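Local coordinates for protein tryptophan synthase alpha chain (Chlamydia trachomatis, PDB 6V82) that probably cleaves indoleglycerol phosphate to indole and glyceraldehyde 3-phosphate by a retro-aldol reaction, as the alpha subunit of the enzyme that completes tryptophan synthesis, at residues 8-13 with 39-44; 15-20 with 229-234; 25-30 with 238-243. One frame throughout, in Å; residues are numbered along the deposited sequence.

Interaction 1: residues 8-13 with 39-44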
loop_
_atom_site.group_PDB
_atom_site.type_symbol
_atom_site.label_atom_id
_atom_site.label_comp_id
_atom_site.label_asym_id
_atom_site.label_seq_id
_atom_site.Cartn_x
_atom_site.Cartn_y
_atom_site.Cartn_z
ATOM N N PHE A 8 -54.830 -26.555 18.775
ATOM C CA PHE A 8 -54.054 -27.789 18.808
ATOM C C PHE A 8 -54.830 -28.961 19.392
ATOM O O PHE A 8 -54.286 -30.066 19.466
ATOM C CB PHE A 8 -52.749 -27.576 19.581
ATOM C CG PHE A 8 -51.630 -27.033 18.730
ATOM C CD1 PHE A 8 -51.232 -25.710 18.838
ATOM C CD2 PHE A 8 -50.989 -27.847 17.812
ATOM C CE1 PHE A 8 -50.210 -25.211 18.051
ATOM C CE2 PHE A 8 -49.971 -27.357 17.019
ATOM C CZ PHE A 8 -49.581 -26.038 17.136
ATOM N N LYS A 9 -56.082 -28.753 19.805
ATOM C CA LYS A 9 -56.957 -29.889 20.088
ATOM C C LYS A 9 -57.227 -30.691 18.816
ATOM O O LYS A 9 -57.327 -31.922 18.861
ATOM C CB LYS A 9 -58.262 -29.406 20.725
ATOM C CG LYS A 9 -58.083 -28.773 22.112
ATOM C CD LYS A 9 -59.385 -28.176 22.655
ATOM C CE LYS A 9 -59.383 -28.110 24.187
ATOM N NZ LYS A 9 -60.761 -27.904 24.745
ATOM N N GLN A 10 -57.360 -30.008 17.678
ATOM C CA GLN A 10 -57.200 -30.683 16.402
ATOM C C GLN A 10 -55.739 -31.032 16.220
ATOM O O GLN A 10 -54.847 -30.368 16.749
ATOM C CB GLN A 10 -57.634 -29.809 15.231
ATOM C CG GLN A 10 -58.772 -28.872 15.512
ATOM C CD GLN A 10 -58.783 -27.718 14.542
ATOM O OE1 GLN A 10 -59.053 -26.581 14.926
ATOM N NE2 GLN A 10 -58.476 -27.998 13.273
ATOM N N THR A 11 -55.490 -32.070 15.448
ATOM C CA THR A 11 -54.130 -32.544 15.300
ATOM C C THR A 11 -53.591 -32.192 13.919
ATOM O O THR A 11 -54.346 -31.963 12.969
ATOM C CB THR A 11 -54.069 -34.049 15.557
ATOM O OG1 THR A 11 -55.072 -34.706 14.779
ATOM C CG2 THR A 11 -54.328 -34.329 17.033
ATOM N N LYS A 12 -52.261 -32.118 13.838
ATOM C CA LYS A 12 -51.532 -31.955 12.580
ATOM C C LYS A 12 -51.979 -30.686 11.844
ATOM O O LYS A 12 -52.704 -30.717 10.846
ATOM C CB LYS A 12 -51.695 -33.201 11.700
ATOM C CG LYS A 12 -51.565 -34.525 12.460
ATOM C CD LYS A 12 -51.532 -35.730 11.515
ATOM C CE LYS A 12 -52.533 -35.593 10.363
ATOM N NZ LYS A 12 -53.958 -35.499 10.808
ATOM N N LEU A 13 -51.500 -29.564 12.367
ATOM C CA LEU A 13 -51.836 -28.237 11.877
ATOM C C LEU A 13 -50.801 -27.745 10.866
ATOM O O LEU A 13 -49.639 -28.155 10.874
ATOM C CB LEU A 13 -51.923 -27.257 13.046
ATOM C CG LEU A 13 -52.833 -27.673 14.201
ATOM C CD1 LEU A 13 -52.918 -26.542 15.208
ATOM C CD2 LEU A 13 -54.228 -28.053 13.692
ATOM N N GLY A 39 -56.753 -23.527 3.730
ATOM C CA GLY A 39 -56.657 -24.535 4.768
ATOM C C GLY A 39 -55.612 -24.291 5.833
ATOM O O GLY A 39 -55.482 -25.124 6.734
ATOM N N VAL A 40 -54.861 -23.184 5.767
ATOM C CA VAL A 40 -53.831 -22.911 6.766
ATOM C C VAL A 40 -54.489 -22.695 8.123
ATOM O O VAL A 40 -55.481 -21.967 8.238
ATOM C CB VAL A 40 -52.986 -21.697 6.337
ATOM C CG1 VAL A 40 -52.039 -21.266 7.456
ATOM C CG2 VAL A 40 -52.185 -22.019 5.055
ATOM N N ASP A 41 -53.948 -23.335 9.163
ATOM C CA ASP A 41 -54.587 -23.305 10.479
ATOM C C ASP A 41 -54.056 -22.202 11.379
ATOM O O ASP A 41 -54.762 -21.750 12.290
ATOM C CB ASP A 41 -54.408 -24.647 11.194
ATOM C CG ASP A 41 -54.930 -25.824 10.381
ATOM O OD1 ASP A 41 -54.103 -26.653 9.938
ATOM O OD2 ASP A 41 -56.167 -25.922 10.192
ATOM N N ILE A 42 -52.826 -21.768 11.154
ATOM C CA ILE A 42 -52.187 -20.759 11.978
ATOM C C ILE A 42 -51.399 -19.856 11.050
ATOM O O ILE A 42 -50.586 -20.342 10.260
ATOM C CB ILE A 42 -51.252 -21.393 13.024
ATOM C CG1 ILE A 42 -52.046 -22.240 14.015
ATOM C CG2 ILE A 42 -50.434 -20.315 13.719
ATOM C CD1 ILE A 42 -51.187 -23.045 14.961
ATOM N N LEU A 43 -51.633 -18.557 11.133
ATOM C CA LEU A 43 -50.846 -17.600 10.371
ATOM C C LEU A 43 -49.641 -17.157 11.187
ATOM O O LEU A 43 -49.779 -16.786 12.355
ATOM C CB LEU A 43 -51.683 -16.386 9.978
ATOM C CG LEU A 43 -52.616 -16.695 8.823
ATOM C CD1 LEU A 43 -53.371 -15.457 8.409
ATOM C CD2 LEU A 43 -51.823 -17.286 7.659
ATOM N N GLU A 44 -48.458 -17.215 10.579
ATOM C CA GLU A 44 -47.256 -16.647 11.174
ATOM C C GLU A 44 -46.943 -15.392 10.390
ATOM O O GLU A 44 -46.517 -15.466 9.232
ATOM C CB GLU A 44 -46.080 -17.612 11.167
ATOM C CG GLU A 44 -44.867 -17.043 11.910
ATOM C CD GLU A 44 -43.968 -18.127 12.503
ATOM O OE1 GLU A 44 -42.799 -18.252 12.058
ATOM O OE2 GLU A 44 -44.439 -18.857 13.411
#
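Ile-42 brings its terminal methyl CD1 against two side chains of 8-13 at once, 3.9 Å from Leu-13 CD1 and 3.9 Å from Phe-8 CE1. CG1 of Ile-42 stands beside its own backbone N (chi1 -64°) and the chain then runs out extended, which carries CD1 toward Phe-8 and Leu-13. The isoleucine and the phenylalanine meet at about a right angle, and the methyl comes to the CE1 and CZ side of the ring. Leu-13 completes the cluster: its CD1 sits 3.4 Å above the Phe-8 ring plane, shifted toward the rim, so a single leucine branch touches both the ring and the isoleucine.

The other leucine branch turns to Asp-41. Its CD2 lies 4.0 Å from Asp-41 OD1, and the same oxygen comes to 3.4 Å from Leu-13 CA as the two side chains pass at about a right angle. The closeness is consistent with the bond that OD1 accepts from the amide of Cys-14, the next residue along the strand. The carboxylate therefore holds the start of strand 13-19, while strand 42-46 bonds to it through the Ile-42 backbone and Cys-14.

Phe-8 also meets the ring of Phe-171 and touches Pro-201 and Asp-222, parts of the chain far off in sequence. In this TIM barrel the segment between helix 4-7 and strand 13-19 packs at the N-terminal ends of neighbouring strands 13-19 and 42-46, consistent with a cover over the bottom of the barrel.

Interaction 2: residues 15-20 with 229-234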
loop_
_atom_site.group_PDB
_atom_site.type_symbol
_atom_site.label_atom_id
_atom_site.label_comp_id
_atom_site.label_asym_id
_atom_site.label_seq_id
_atom_site.Cartn_x
_atom_site.Cartn_y
_atom_site.Cartn_z
ATOM N N ILE A 15 -48.921 -24.340 9.642
ATOM C CA ILE A 15 -48.583 -22.939 9.884
ATOM C C ILE A 15 -48.085 -22.330 8.579
ATOM O O ILE A 15 -47.226 -22.911 7.899
ATOM C CB ILE A 15 -47.522 -22.796 10.989
ATOM C CG1 ILE A 15 -47.954 -23.532 12.262
ATOM C CG2 ILE A 15 -47.235 -21.327 11.260
ATOM C CD1 ILE A 15 -46.855 -23.638 13.315
ATOM N N GLY A 16 -48.629 -21.169 8.224
ATOM C CA GLY A 16 -48.225 -20.478 7.016
ATOM C C GLY A 16 -47.608 -19.127 7.311
ATOM O O GLY A 16 -48.184 -18.327 8.059
ATOM N N TYR A 17 -46.431 -18.869 6.742
ATOM C CA TYR A 17 -45.725 -17.612 6.951
ATOM C C TYR A 17 -46.069 -16.601 5.866
ATOM O O TYR A 17 -46.117 -16.941 4.681
ATOM C CB TYR A 17 -44.209 -17.816 6.955
ATOM C CG TYR A 17 -43.480 -16.501 7.079
ATOM C CD1 TYR A 17 -43.300 -15.905 8.319
ATOM C CD2 TYR A 17 -42.998 -15.835 5.953
ATOM C CE1 TYR A 17 -42.649 -14.693 8.434
ATOM C CE2 TYR A 17 -42.349 -14.631 6.060
ATOM C CZ TYR A 17 -42.177 -14.057 7.299
ATOM O OH TYR A 17 -41.533 -12.839 7.412
ATOM N N LEU A 18 -46.271 -15.354 6.284
ATOM C CA LEU A 18 -46.335 -14.208 5.387
ATOM C C LEU A 18 -45.592 -13.036 6.012
ATOM O O LEU A 18 -45.634 -12.835 7.230
ATOM C CB LEU A 18 -47.768 -13.751 5.100
ATOM C CG LEU A 18 -48.655 -14.600 4.215
ATOM C CD1 LEU A 18 -50.043 -13.960 4.151
ATOM C CD2 LEU A 18 -48.040 -14.727 2.839
ATOM N N THR A 19 -44.949 -12.234 5.168
ATOM C CA THR A 19 -44.330 -10.992 5.620
ATOM C C THR A 19 -45.376 -9.879 5.620
ATOM O O THR A 19 -45.867 -9.478 4.560
ATOM C CB THR A 19 -43.156 -10.609 4.733
ATOM O OG1 THR A 19 -42.164 -11.647 4.761
ATOM C CG2 THR A 19 -42.555 -9.300 5.222
ATOM N N ALA A 20 -45.708 -9.376 6.808
ATOM C CA ALA A 20 -46.593 -8.224 6.908
ATOM C C ALA A 20 -46.065 -7.066 6.069
ATOM O O ALA A 20 -44.907 -6.664 6.205
ATOM C CB ALA A 20 -46.733 -7.792 8.370
ATOM N N ALA A 229 -42.547 -21.098 0.912
ATOM C CA ALA A 229 -43.263 -21.349 -0.341
ATOM C C ALA A 229 -44.260 -20.240 -0.666
ATOM O O ALA A 229 -44.314 -19.770 -1.808
ATOM C CB ALA A 229 -43.963 -22.710 -0.290
ATOM N N PHE A 230 -45.043 -19.800 0.329
ATOM C CA PHE A 230 -46.052 -18.767 0.103
ATOM C C PHE A 230 -45.408 -17.449 -0.316
ATOM O O PHE A 230 -45.831 -16.823 -1.296
ATOM C CB PHE A 230 -46.900 -18.576 1.362
ATOM C CG PHE A 230 -47.740 -19.778 1.722
ATOM C CD1 PHE A 230 -48.441 -20.469 0.745
ATOM C CD2 PHE A 230 -47.821 -20.218 3.036
ATOM C CE1 PHE A 230 -49.214 -21.577 1.077
ATOM C CE2 PHE A 230 -48.591 -21.324 3.372
ATOM C CZ PHE A 230 -49.286 -22.006 2.390
ATOM N N VAL A 231 -44.384 -17.009 0.421
ATOM C CA VAL A 231 -43.682 -15.776 0.068
ATOM C C VAL A 231 -43.128 -15.874 -1.348
ATOM O O VAL A 231 -43.300 -14.968 -2.175
ATOM C CB VAL A 231 -42.568 -15.481 1.091
ATOM C CG1 VAL A 231 -41.605 -14.415 0.564
ATOM C CG2 VAL A 231 -43.171 -15.049 2.415
ATOM N N HIS A 232 -42.467 -16.987 -1.651
ATOM C CA HIS A 232 -41.891 -17.162 -2.977
ATOM C C HIS A 232 -42.966 -17.106 -4.056
ATOM O O HIS A 232 -42.746 -16.548 -5.136
ATOM C CB HIS A 232 -41.130 -18.482 -3.033
ATOM C CG HIS A 232 -40.611 -18.818 -4.389
ATOM N ND1 HIS A 232 -39.376 -18.397 -4.835
ATOM C CD2 HIS A 232 -41.158 -19.528 -5.401
ATOM C CE1 HIS A 232 -39.183 -18.839 -6.064
ATOM N NE2 HIS A 232 -40.250 -19.527 -6.432
ATOM N N GLN A 233 -44.144 -17.661 -3.770
ATOM C CA GLN A 233 -45.222 -17.652 -4.751
ATOM C C GLN A 233 -45.706 -16.233 -5.044
ATOM O O GLN A 233 -46.057 -15.929 -6.191
ATOM C CB GLN A 233 -46.372 -18.547 -4.272
ATOM C CG GLN A 233 -47.610 -18.542 -5.161
ATOM C CD GLN A 233 -47.298 -18.825 -6.632
ATOM O OE1 GLN A 233 -46.344 -19.532 -6.957
ATOM N NE2 GLN A 233 -48.109 -18.265 -7.526
ATOM N N THR A 234 -45.708 -15.341 -4.047
ATOM C CA THR A 234 -46.130 -13.975 -4.335
ATOM C C THR A 234 -45.178 -13.296 -5.310
ATOM O O THR A 234 -45.568 -12.332 -5.972
ATOM C CB THR A 234 -46.270 -13.140 -3.047
ATOM O OG1 THR A 234 -44.984 -12.858 -2.485
ATOM C CG2 THR A 234 -47.138 -13.859 -2.002
HETATM O O HOH W 1 -44.125 -18.245 2.853
#
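Phe-230 opens the contact from the first turn of helix 229-236, laying the edge of its ring along the backbone of strand 13-19. CE2 comes to 3.8 Å from Gly-16 CA, and the Tyr-17 carbonyl O also lies near the ring plane, 3.8 Å from Phe-230 CB. Gly-16 has no side chain, so the ring edge rests directly on its CA. The strand and helix segments run at 43° to each other, with 7.5 Å between their axes.

Val-231 follows with a branch and a backbone amide in play. Its CG2, held beside the valine N while CG1 is anti to it (chi1 166°), meets Tyr-17 at the ring edge, 3.6 Å from CD2. The amide N-H of Val-231 donates a hydrogen bond to a water 2.7 Å from N, and that water donates in turn to Tyr-17 O, joining the helix start to the strand. Tyr-17 OH is hydrogen-bonded to Thr-19 OG1, 3.0 Å away, and to His-63, while Thr-19 OG1 also pairs with Ser-62. The tyrosine side chain is about 4 Å from that of Glu-44 and about 6 Å from that of Asp-55 (nearest atoms), the predicted proton acceptors, so this packing borders the probable active site.

At Thr-234 the hydroxyl turns back into its own helix, OG1 donating to Val-231 O on an in-plane lone pair.

Leu-35 of helix 25-37 and Leu-246 and Ala-247 of helix 241-250 also pack on Phe-230. Tyr-17 reaches helix 57-68, and Gly-16 and Tyr-17 bond to strands 42-46 and 223-226 respectively, which flank strand 13-19 in the barrel sheet.

Interaction 3: residues 25-30 with 238-243. With SO4 (sulfate ion), chain E.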
loop_
_atom_site.group_PDB
_atom_site.type_symbol
_atom_site.label_atom_id
_atom_site.label_comp_id
_atom_site.label_asym_id
_atom_site.label_seq_id
_atom_site.Cartn_x
_atom_site.Cartn_y
_atom_site.Cartn_z
ATOM N N THR A 25 -50.444 -2.998 2.680
ATOM C CA THR A 25 -51.419 -3.396 3.699
ATOM C C THR A 25 -52.541 -4.241 3.103
ATOM O O THR A 25 -52.814 -5.349 3.574
ATOM C CB THR A 25 -51.993 -2.154 4.390
ATOM O OG1 THR A 25 -50.945 -1.481 5.092
ATOM C CG2 THR A 25 -53.105 -2.531 5.382
ATOM N N SER A 26 -53.216 -3.722 2.074
ATOM C CA SER A 26 -54.320 -4.452 1.455
ATOM C C SER A 26 -53.878 -5.828 0.987
ATOM O O SER A 26 -54.547 -6.834 1.257
ATOM C CB SER A 26 -54.883 -3.660 0.277
ATOM O OG SER A 26 -55.363 -2.404 0.708
ATOM N N TYR A 27 -52.752 -5.891 0.272
ATOM C CA TYR A 27 -52.306 -7.165 -0.269
ATOM C C TYR A 27 -52.040 -8.167 0.844
ATOM O O TYR A 27 -52.416 -9.343 0.734
ATOM C CB TYR A 27 -51.056 -6.980 -1.129
ATOM C CG TYR A 27 -50.619 -8.284 -1.716
ATOM C CD1 TYR A 27 -51.189 -8.758 -2.891
ATOM C CD2 TYR A 27 -49.681 -9.074 -1.067
ATOM C CE1 TYR A 27 -50.819 -9.971 -3.416
ATOM C CE2 TYR A 27 -49.306 -10.285 -1.575
ATOM C CZ TYR A 27 -49.877 -10.731 -2.751
ATOM O OH TYR A 27 -49.491 -11.945 -3.264
ATOM N N THR A 28 -51.392 -7.722 1.925
ATOM C CA THR A 28 -51.102 -8.641 3.020
ATOM C C THR A 28 -52.390 -9.234 3.569
ATOM O O THR A 28 -52.451 -10.428 3.883
ATOM C CB THR A 28 -50.330 -7.934 4.136
ATOM O OG1 THR A 28 -49.135 -7.345 3.614
ATOM C CG2 THR A 28 -49.959 -8.919 5.213
ATOM N N ILE A 29 -53.435 -8.408 3.678
ATOM C CA ILE A 29 -54.714 -8.888 4.178
ATOM C C ILE A 29 -55.328 -9.865 3.192
ATOM O O ILE A 29 -55.857 -10.911 3.583
ATOM C CB ILE A 29 -55.659 -7.706 4.457
ATOM C CG1 ILE A 29 -55.101 -6.833 5.578
ATOM C CG2 ILE A 29 -57.050 -8.214 4.789
ATOM C CD1 ILE A 29 -55.791 -5.492 5.685
ATOM N N GLU A 30 -55.261 -9.541 1.896
ATOM C CA GLU A 30 -55.760 -10.454 0.869
ATOM C C GLU A 30 -55.017 -11.782 0.901
ATOM O O GLU A 30 -55.640 -12.844 0.837
ATOM C CB GLU A 30 -55.647 -9.817 -0.515
ATOM C CG GLU A 30 -56.696 -8.775 -0.767
ATOM C CD GLU A 30 -58.049 -9.189 -0.215
ATOM O OE1 GLU A 30 -58.513 -8.556 0.762
ATOM O OE2 GLU A 30 -58.640 -10.158 -0.751
ATOM N N SER A 238 -48.524 -12.913 -8.153
ATOM C CA SER A 238 -49.006 -12.395 -6.881
ATOM C C SER A 238 -50.515 -12.516 -6.712
ATOM O O SER A 238 -51.021 -12.206 -5.625
ATOM C CB SER A 238 -48.577 -10.933 -6.716
ATOM O OG SER A 238 -48.811 -10.203 -7.909
ATOM N N SER A 239 -51.244 -12.952 -7.744
ATOM C CA SER A 239 -52.689 -13.118 -7.616
ATOM C C SER A 239 -52.985 -14.137 -6.522
ATOM O O SER A 239 -52.514 -15.278 -6.584
ATOM C CB SER A 239 -53.298 -13.551 -8.950
ATOM O OG SER A 239 -53.089 -14.929 -9.176
ATOM N N VAL A 240 -53.751 -13.719 -5.509
ATOM C CA VAL A 240 -53.805 -14.485 -4.266
ATOM C C VAL A 240 -54.524 -15.819 -4.426
ATOM O O VAL A 240 -54.357 -16.711 -3.584
ATOM C CB VAL A 240 -54.443 -13.640 -3.151
ATOM C CG1 VAL A 240 -53.466 -12.553 -2.710
ATOM C CG2 VAL A 240 -55.763 -13.039 -3.617
ATOM N N GLU A 241 -55.309 -15.988 -5.490
ATOM C CA GLU A 241 -55.897 -17.290 -5.788
ATOM C C GLU A 241 -54.839 -18.384 -5.812
ATOM O O GLU A 241 -55.072 -19.495 -5.324
ATOM C CB GLU A 241 -56.634 -17.236 -7.130
ATOM C CG GLU A 241 -57.908 -16.401 -7.121
ATOM C CD GLU A 241 -57.656 -14.906 -6.955
ATOM O OE1 GLU A 241 -56.479 -14.480 -6.989
ATOM O OE2 GLU A 241 -58.641 -14.153 -6.789
ATOM N N THR A 242 -53.660 -18.086 -6.367
ATOM C CA THR A 242 -52.602 -19.087 -6.439
ATOM C C THR A 242 -52.033 -19.422 -5.067
ATOM O O THR A 242 -51.385 -20.464 -4.922
ATOM C CB THR A 242 -51.471 -18.624 -7.366
ATOM O OG1 THR A 242 -50.787 -17.516 -6.775
ATOM C CG2 THR A 242 -52.010 -18.207 -8.718
ATOM N N LEU A 243 -52.256 -18.570 -4.059
ATOM C CA LEU A 243 -51.857 -18.909 -2.694
ATOM C C LEU A 243 -52.815 -19.921 -2.074
ATOM O O LEU A 243 -52.383 -20.903 -1.455
ATOM C CB LEU A 243 -51.787 -17.651 -1.839
ATOM C CG LEU A 243 -50.685 -16.678 -2.214
ATOM C CD1 LEU A 243 -50.752 -15.446 -1.314
ATOM C CD2 LEU A 243 -49.352 -17.377 -2.081
HETATM S S SO4 E . -52.125 -0.217 0.702
HETATM O O1 SO4 E . -51.796 0.550 -0.497
HETATM O O2 SO4 E . -52.429 -1.590 0.311
HETATM O O3 SO4 E . -53.291 0.374 1.364
HETATM O O4 SO4 E . -50.979 -0.216 1.613
#
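Tyr-27 and Val-240 lie alongside each other and point in opposite directions, joining the first and last helices that pack on the outside of this TIM barrel, 25-37 and 241-250. With CG anti to its backbone N (chi1 -178°), the tyrosine stretches across from helix 25-37, and Val-240 CG1 approaches the ring obliquely, 3.8 Å from CE1. The same methyl covers the helix itself, 4.1 Å from Glu-30 CB, so it fills the step between residues one turn apart.

Beyond the valine the tyrosine hydroxyl donates to Ser-238 O at 2.8 Å. The carbonyl oxygen lies at the edge of the ring and in its plane, and the OH arrives on a lone pair in the carbonyl plane (C=O...O angle 122°). The bond thus fixes the ring's far end to the loop before helix 241-250. Leu-243 packs deeper, on Ala-31, Ala-34 and Leu-35.

A sulfate, probably from the crystallisation liquor, sits at the N-terminal end of helix 25-37. Thr-25 N donates to its O4, while its O2 takes two bonds from Ser-26, one from N at 2.9 Å and one from OG at 3.1 Å.

Interaction 1 lies at the N-terminal ends of the strands; interactions 2 and 3 share one side of the chain's centre, and interaction 3 is at the surface. Interactions 1 and 2, centres about 16 Å apart, touch through neighbouring strands 42-46 and 13-19, where Gly-16 bonds to the backbones of Ile-42 and Glu-44, a predicted proton acceptor. Centre to centre, interaction 3 is about 10 Å from interaction 2 and about 20 Å from interaction 1; Gln-233 NE2 bonds to Thr-242 OG1. Segment 8-13 leads into strand 13-19, which holds 15-20; 25-30 and 39-44 follow. Interactions 2 and 3 thus join the first strand and its helix to the last helices, where the chain's two ends meet in the barrel.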